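PDB 5UZN: AT27789p from Drosophila melanogaster, which probably binds RNA, including mRNA, as the fruit-fly hnRNP F/H homolog Glorund, of which this chain is the third quasi-RNA recognition motif. Local coordinates for residues Glu9-Phe23 and His49-Ser63. Sequence-based numbering, arbitrary orientation.
Sequences EYYTIHMRGLPYTSF and HSGTADAYFDTYEDS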
loop_
_atom_site.group_PDB
_atom_site.type_symbol
_atom_site.label_atom_id
_atom_site.label_comp_id
_atom_site.label_asym_id
_atom_site.label_seq_id
_atom_site.Cartn_x
_atom_site.Cartn_y
_atom_site.Cartn_z
ATOM N N GLU A 9 -7.484 -2.063 15.418
ATOM C CA GLU A 9 -7.743 -2.789 14.185
ATOM C C GLU A 9 -7.653 -1.841 12.994
ATOM O O GLU A 9 -8.150 -0.717 13.046
ATOM C CB GLU A 9 -9.130 -3.439 14.238
ATOM C CG GLU A 9 -10.192 -2.488 14.791
ATOM C CD GLU A 9 -11.571 -3.118 14.944
ATOM O OE1 GLU A 9 -11.633 -4.330 15.212
ATOM O OE2 GLU A 9 -12.567 -2.384 14.795
ATOM N N TYR A 10 -7.030 -2.300 11.922
ATOM C CA TYR A 10 -6.838 -1.483 10.735
ATOM C C TYR A 10 -7.515 -2.137 9.537
ATOM O O TYR A 10 -7.832 -3.327 9.551
ATOM C CB TYR A 10 -5.346 -1.270 10.447
ATOM C CG TYR A 10 -4.608 -0.566 11.569
ATOM C CD1 TYR A 10 -4.696 0.813 11.738
ATOM C CD2 TYR A 10 -3.837 -1.283 12.460
ATOM C CE1 TYR A 10 -4.015 1.453 12.761
ATOM C CE2 TYR A 10 -3.155 -0.652 13.482
ATOM C CZ TYR A 10 -3.251 0.712 13.630
ATOM O OH TYR A 10 -2.572 1.331 14.653
ATOM N N TYR A 11 -7.780 -1.333 8.515
ATOM C CA TYR A 11 -8.377 -1.819 7.274
ATOM C C TYR A 11 -7.304 -1.857 6.192
ATOM O O TYR A 11 -6.689 -0.829 5.877
ATOM C CB TYR A 11 -9.546 -0.936 6.858
ATOM C CG TYR A 11 -10.606 -0.862 7.932
ATOM C CD1 TYR A 11 -10.496 0.038 8.994
ATOM C CD2 TYR A 11 -11.713 -1.699 7.890
ATOM C CE1 TYR A 11 -11.459 0.100 9.981
ATOM C CE2 TYR A 11 -12.693 -1.644 8.883
ATOM C CZ TYR A 11 -12.556 -0.740 9.924
ATOM O OH TYR A 11 -13.515 -0.677 10.913
ATOM N N THR A 12 -7.100 -3.031 5.610
ATOM C CA THR A 12 -5.860 -3.353 4.915
ATOM C C THR A 12 -6.040 -3.413 3.404
ATOM O O THR A 12 -6.978 -4.050 2.901
ATOM C CB THR A 12 -5.332 -4.683 5.424
ATOM O OG1 THR A 12 -5.190 -4.574 6.833
ATOM C CG2 THR A 12 -3.988 -5.002 4.791
ATOM N N ILE A 13 -5.114 -2.780 2.689
ATOM C CA ILE A 13 -4.997 -2.886 1.239
ATOM C C ILE A 13 -3.661 -3.547 0.942
ATOM O O ILE A 13 -2.604 -2.991 1.271
ATOM C CB ILE A 13 -5.081 -1.516 0.563
ATOM C CG1 ILE A 13 -6.446 -0.868 0.793
ATOM C CG2 ILE A 13 -4.810 -1.645 -0.929
ATOM C CD1 ILE A 13 -6.556 0.455 0.047
ATOM N N HIS A 14 -3.711 -4.744 0.357
ATOM C CA HIS A 14 -2.519 -5.465 -0.053
ATOM C C HIS A 14 -2.166 -5.018 -1.459
ATOM O O HIS A 14 -3.050 -4.789 -2.283
ATOM C CB HIS A 14 -2.747 -6.985 0.005
ATOM C CG HIS A 14 -1.545 -7.779 -0.395
ATOM N ND1 HIS A 14 -0.354 -7.719 0.299
ATOM C CD2 HIS A 14 -1.332 -8.615 -1.443
ATOM C CE1 HIS A 14 0.540 -8.494 -0.299
ATOM N NE2 HIS A 14 -0.026 -9.046 -1.357
ATOM N N MET A 15 -0.873 -4.825 -1.714
ATOM C CA MET A 15 -0.412 -4.207 -2.950
ATOM C C MET A 15 0.563 -5.141 -3.641
ATOM O O MET A 15 1.452 -5.688 -3.000
ATOM C CB MET A 15 0.255 -2.840 -2.681
ATOM C CG MET A 15 -0.520 -1.918 -1.748
ATOM S SD MET A 15 0.399 -0.464 -1.215
ATOM C CE MET A 15 0.375 0.484 -2.746
ATOM N N ARG A 16 0.397 -5.339 -4.942
ATOM C CA ARG A 16 1.371 -6.087 -5.719
ATOM C C ARG A 16 1.911 -5.248 -6.870
ATOM O O ARG A 16 1.268 -4.294 -7.324
ATOM C CB ARG A 16 0.767 -7.389 -6.248
ATOM C CG ARG A 16 0.304 -8.310 -5.131
ATOM C CD ARG A 16 -0.270 -9.603 -5.667
ATOM N NE ARG A 16 0.767 -10.581 -5.935
ATOM C CZ ARG A 16 1.326 -11.314 -4.978
ATOM N NH1 ARG A 16 0.933 -11.155 -3.707
ATOM N NH2 ARG A 16 2.250 -12.212 -5.287
ATOM N N GLY A 17 3.106 -5.609 -7.332
ATOM C CA GLY A 17 3.711 -4.926 -8.459
ATOM C C GLY A 17 4.559 -3.722 -8.123
ATOM O O GLY A 17 4.863 -2.939 -9.025
ATOM N N LEU A 18 4.943 -3.538 -6.864
ATOM C CA LEU A 18 5.773 -2.386 -6.530
ATOM C C LEU A 18 7.146 -2.567 -7.157
ATOM O O LEU A 18 7.637 -3.698 -7.225
ATOM C CB LEU A 18 5.955 -2.234 -5.013
ATOM C CG LEU A 18 4.919 -1.516 -4.162
ATOM C CD1 LEU A 18 3.634 -2.304 -4.144
ATOM C CD2 LEU A 18 5.486 -1.314 -2.753
ATOM N N PRO A 19 7.794 -1.483 -7.594
ATOM C CA PRO A 19 9.212 -1.561 -7.971
ATOM C C PRO A 19 10.087 -1.822 -6.751
ATOM O O PRO A 19 9.767 -1.417 -5.639
ATOM C CB PRO A 19 9.507 -0.172 -8.554
ATOM C CG PRO A 19 8.189 0.547 -8.648
ATOM C CD PRO A 19 7.245 -0.121 -7.709
ATOM N N TYR A 20 11.231 -2.468 -6.971
ATOM C CA TYR A 20 12.103 -2.773 -5.844
ATOM C C TYR A 20 12.799 -1.534 -5.295
ATOM O O TYR A 20 13.454 -1.621 -4.246
ATOM C CB TYR A 20 13.110 -3.846 -6.261
ATOM C CG TYR A 20 12.469 -5.150 -6.739
ATOM C CD1 TYR A 20 11.225 -5.557 -6.260
ATOM C CD2 TYR A 20 13.107 -5.969 -7.668
ATOM C CE1 TYR A 20 10.639 -6.739 -6.691
ATOM C CE2 TYR A 20 12.527 -7.162 -8.100
ATOM C CZ TYR A 20 11.288 -7.534 -7.606
ATOM O OH TYR A 20 10.697 -8.708 -8.031
ATOM N N THR A 21 12.653 -0.380 -5.948
ATOM C CA THR A 21 13.122 0.886 -5.399
ATOM C C THR A 21 12.035 1.667 -4.669
ATOM O O THR A 21 12.294 2.782 -4.225
ATOM C CB THR A 21 13.712 1.782 -6.503
ATOM O OG1 THR A 21 12.827 1.818 -7.627
ATOM C CG2 THR A 21 15.057 1.272 -6.944
ATOM N N SER A 22 10.829 1.129 -4.519
ATOM C CA SER A 22 9.751 1.866 -3.857
ATOM C C SER A 22 9.576 1.397 -2.415
ATOM O O SER A 22 9.339 0.209 -2.167
ATOM C CB SER A 22 8.441 1.710 -4.622
ATOM O OG SER A 22 8.456 2.519 -5.786
ATOM N N PHE A 23 9.664 2.336 -1.474
ATOM C CA PHE A 23 9.558 1.991 -0.068
ATOM C C PHE A 23 8.377 2.704 0.554
ATOM O O PHE A 23 7.436 3.053 -0.164
ATOM C CB PHE A 23 10.876 2.303 0.623
ATOM C CG PHE A 23 12.027 1.574 0.008
ATOM C CD1 PHE A 23 12.215 0.230 0.274
ATOM C CD2 PHE A 23 12.884 2.214 -0.889
ATOM C CE1 PHE A 23 13.252 -0.465 -0.303
ATOM C CE2 PHE A 23 13.922 1.521 -1.481
ATOM C CZ PHE A 23 14.112 0.177 -1.185
ATOM N N HIS A 49 13.615 -6.737 -1.326
ATOM C CA HIS A 49 12.272 -6.252 -1.665
ATOM C C HIS A 49 11.503 -7.314 -2.441
ATOM O O HIS A 49 11.984 -7.834 -3.448
ATOM C CB HIS A 49 12.403 -4.962 -2.500
ATOM C CG HIS A 49 11.200 -4.061 -2.479
ATOM N ND1 HIS A 49 9.941 -4.476 -2.852
ATOM C CD2 HIS A 49 11.084 -2.743 -2.172
ATOM C CE1 HIS A 49 9.097 -3.458 -2.763
ATOM N NE2 HIS A 49 9.766 -2.394 -2.352
ATOM N N SER A 50 10.305 -7.656 -1.963
ATOM C CA SER A 50 9.533 -8.691 -2.639
ATOM C C SER A 50 8.568 -8.146 -3.678
ATOM O O SER A 50 7.894 -8.934 -4.350
ATOM C CB SER A 50 8.747 -9.516 -1.617
ATOM O OG SER A 50 7.600 -8.787 -1.213
ATOM N N GLY A 51 8.497 -6.830 -3.848
ATOM C CA GLY A 51 7.541 -6.277 -4.788
ATOM C C GLY A 51 6.118 -6.148 -4.277
ATOM O O GLY A 51 5.226 -5.827 -5.065
ATOM N N THR A 52 5.859 -6.409 -2.993
ATOM C CA THR A 52 4.521 -6.266 -2.438
ATOM C C THR A 52 4.595 -5.515 -1.120
ATOM O O THR A 52 5.666 -5.313 -0.546
ATOM C CB THR A 52 3.834 -7.619 -2.203
ATOM O OG1 THR A 52 4.422 -8.262 -1.060
ATOM C CG2 THR A 52 3.964 -8.500 -3.420
ATOM N N ALA A 53 3.421 -5.124 -0.626
ATOM C CA ALA A 53 3.349 -4.295 0.554
ATOM C C ALA A 53 1.939 -4.352 1.100
ATOM O O ALA A 53 0.999 -4.744 0.400
ATOM C CB ALA A 53 3.708 -2.831 0.240
ATOM N N ASP A 54 1.796 -3.900 2.347
ATOM C CA ASP A 54 0.497 -3.646 2.967
ATOM C C ASP A 54 0.383 -2.194 3.395
ATOM O O ASP A 54 1.338 -1.621 3.927
ATOM C CB ASP A 54 0.273 -4.512 4.198
ATOM C CG ASP A 54 -0.008 -5.941 3.853
ATOM O OD1 ASP A 54 -0.650 -6.183 2.805
ATOM O OD2 ASP A 54 0.418 -6.824 4.632
ATOM N N ALA A 55 -0.794 -1.609 3.179
ATOM C CA ALA A 55 -1.125 -0.279 3.674
ATOM C C ALA A 55 -2.306 -0.434 4.616
ATOM O O ALA A 55 -3.309 -1.059 4.248
ATOM C CB ALA A 55 -1.449 0.708 2.534
ATOM N N TYR A 56 -2.160 0.109 5.833
ATOM C CA TYR A 56 -3.115 -0.032 6.937
ATOM C C TYR A 56 -3.782 1.310 7.187
ATOM O O TYR A 56 -3.113 2.275 7.570
ATOM C CB TYR A 56 -2.424 -0.520 8.218
ATOM C CG TYR A 56 -1.825 -1.903 8.082
ATOM C CD1 TYR A 56 -2.628 -3.021 8.194
ATOM C CD2 TYR A 56 -0.462 -2.094 7.838
ATOM C CE1 TYR A 56 -2.122 -4.292 8.064
ATOM C CE2 TYR A 56 0.060 -3.389 7.706
ATOM C CZ TYR A 56 -0.784 -4.478 7.829
ATOM O OH TYR A 56 -0.335 -5.777 7.710
ATOM N N PHE A 57 -5.088 1.375 6.958
ATOM C CA PHE A 57 -5.839 2.615 7.095
ATOM C C PHE A 57 -6.618 2.622 8.398
ATOM O O PHE A 57 -6.980 1.570 8.937
ATOM C CB PHE A 57 -6.787 2.818 5.906
ATOM C CG PHE A 57 -6.063 2.935 4.595
ATOM C CD1 PHE A 57 -5.660 1.803 3.923
ATOM C CD2 PHE A 57 -5.740 4.188 4.064
ATOM C CE1 PHE A 57 -4.955 1.903 2.706
ATOM C CE2 PHE A 57 -5.054 4.294 2.872
ATOM C CZ PHE A 57 -4.657 3.145 2.191
ATOM N N ASP A 58 -6.876 3.838 8.888
ATOM C CA ASP A 58 -7.512 4.027 10.186
ATOM C C ASP A 58 -8.974 3.592 10.164
ATOM O O ASP A 58 -9.453 2.989 11.126
ATOM C CB ASP A 58 -7.384 5.499 10.617
ATOM C CG ASP A 58 -5.973 5.863 11.062
ATOM O OD1 ASP A 58 -5.376 5.072 11.815
ATOM O OD2 ASP A 58 -5.465 6.936 10.664
ATOM N N THR A 59 -9.695 3.880 9.079
ATOM C CA THR A 59 -11.124 3.583 8.979
ATOM C C THR A 59 -11.443 2.814 7.702
ATOM O O THR A 59 -10.673 2.824 6.733
ATOM C CB THR A 59 -11.975 4.856 8.966
ATOM O OG1 THR A 59 -11.621 5.640 7.813
ATOM C CG2 THR A 59 -11.750 5.671 10.234
ATOM N N TYR A 60 -12.611 2.152 7.715
ATOM C CA TYR A 60 -13.140 1.535 6.496
ATOM C C TYR A 60 -13.281 2.564 5.390
ATOM O O TYR A 60 -12.828 2.347 4.259
ATOM C CB TYR A 60 -14.497 0.869 6.773
ATOM C CG TYR A 60 -15.171 0.195 5.551
ATOM C CD1 TYR A 60 -14.609 -0.922 4.950
ATOM C CD2 TYR A 60 -16.380 0.665 5.031
ATOM C CE1 TYR A 60 -15.207 -1.546 3.851
ATOM C CE2 TYR A 60 -17.000 0.031 3.926
ATOM C CZ TYR A 60 -16.404 -1.088 3.356
ATOM O OH TYR A 60 -16.986 -1.729 2.263
ATOM N N GLU A 61 -13.850 3.721 5.713
ATOM C CA GLU A 61 -14.039 4.749 4.696
ATOM C C GLU A 61 -12.723 5.115 4.021
ATOM O O GLU A 61 -12.657 5.228 2.791
ATOM C CB GLU A 61 -14.671 5.979 5.335
ATOM C CG GLU A 61 -14.920 7.089 4.378
ATOM C CD GLU A 61 -15.426 8.328 5.078
ATOM O OE1 GLU A 61 -15.479 8.343 6.333
ATOM O OE2 GLU A 61 -15.770 9.279 4.361
ATOM N N ASP A 62 -11.662 5.292 4.804
ATOM C CA ASP A 62 -10.355 5.579 4.213
ATOM C C ASP A 62 -9.922 4.484 3.241
ATOM O O ASP A 62 -9.480 4.772 2.125
ATOM C CB ASP A 62 -9.310 5.732 5.313
ATOM C CG ASP A 62 -9.190 7.164 5.814
ATOM O OD1 ASP A 62 -10.078 7.980 5.496
ATOM O OD2 ASP A 62 -8.194 7.467 6.514
ATOM N N SER A 63 -10.021 3.214 3.662
ATOM C CA SER A 63 -9.537 2.127 2.820
ATOM C C SER A 63 -10.292 2.074 1.506
ATOM O O SER A 63 -9.703 1.772 0.466
ATOM C CB SER A 63 -9.656 0.786 3.551
ATOM O OG SER A 63 -11.007 0.364 3.671
HETATM O O HOH W 1 6.720 -6.172 -8.198
#
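With CG anti to the backbone N (chi1 -157°), His49 turns its imidazole against the 19-22 turn, and the same choice at His14 (chi1 -179°) lays that ring beside Asp54. This is the quasi-RRM sheet, whose two central strands, 11-16 and 52-57, run antiparallel. Paired backbone bonds tie Tyr11 to Phe57, Ile13 to Ala55 and Met15 to Ala53. On the face carrying Thr12, His14 and Tyr56, His14 ND1 donates to Asp54 OD1 at 3.0 Å; the acceptor lies in the imidazole plane, but the donor meets the carboxylate on its syn side, 33° out of plane. Thr12 OG1 lies 3.3 Å from Tyr56 CD1. The other face packs onto helix 24-31: Ile13 CD1 reaches Phe57 CE1 at 3.4 Å, and the Phe57 ring meets Phe31 edge-to-face. Farther along, Tyr60 CB sits over the Tyr11 ring in a CH-pi contact, 4.0 Å from its centroid, bringing the start of helix 60-68 against the strand. Before the corner at Gly51, the His49 ring is gripped at both nitrogens: ND1 accepts from Gly51 N and NE2 donates to Ser22 O, while Tyr20 CA rests over one face in a CH-pi contact. With an alanine in place of His49, Gly51 N and Ser22 O would probably lose their side-chain partner, and a gap would open beside Tyr20 CA. The second grip is short and nearly in the ring plane: His49 NE2 to Ser22 O, 2.6 Å.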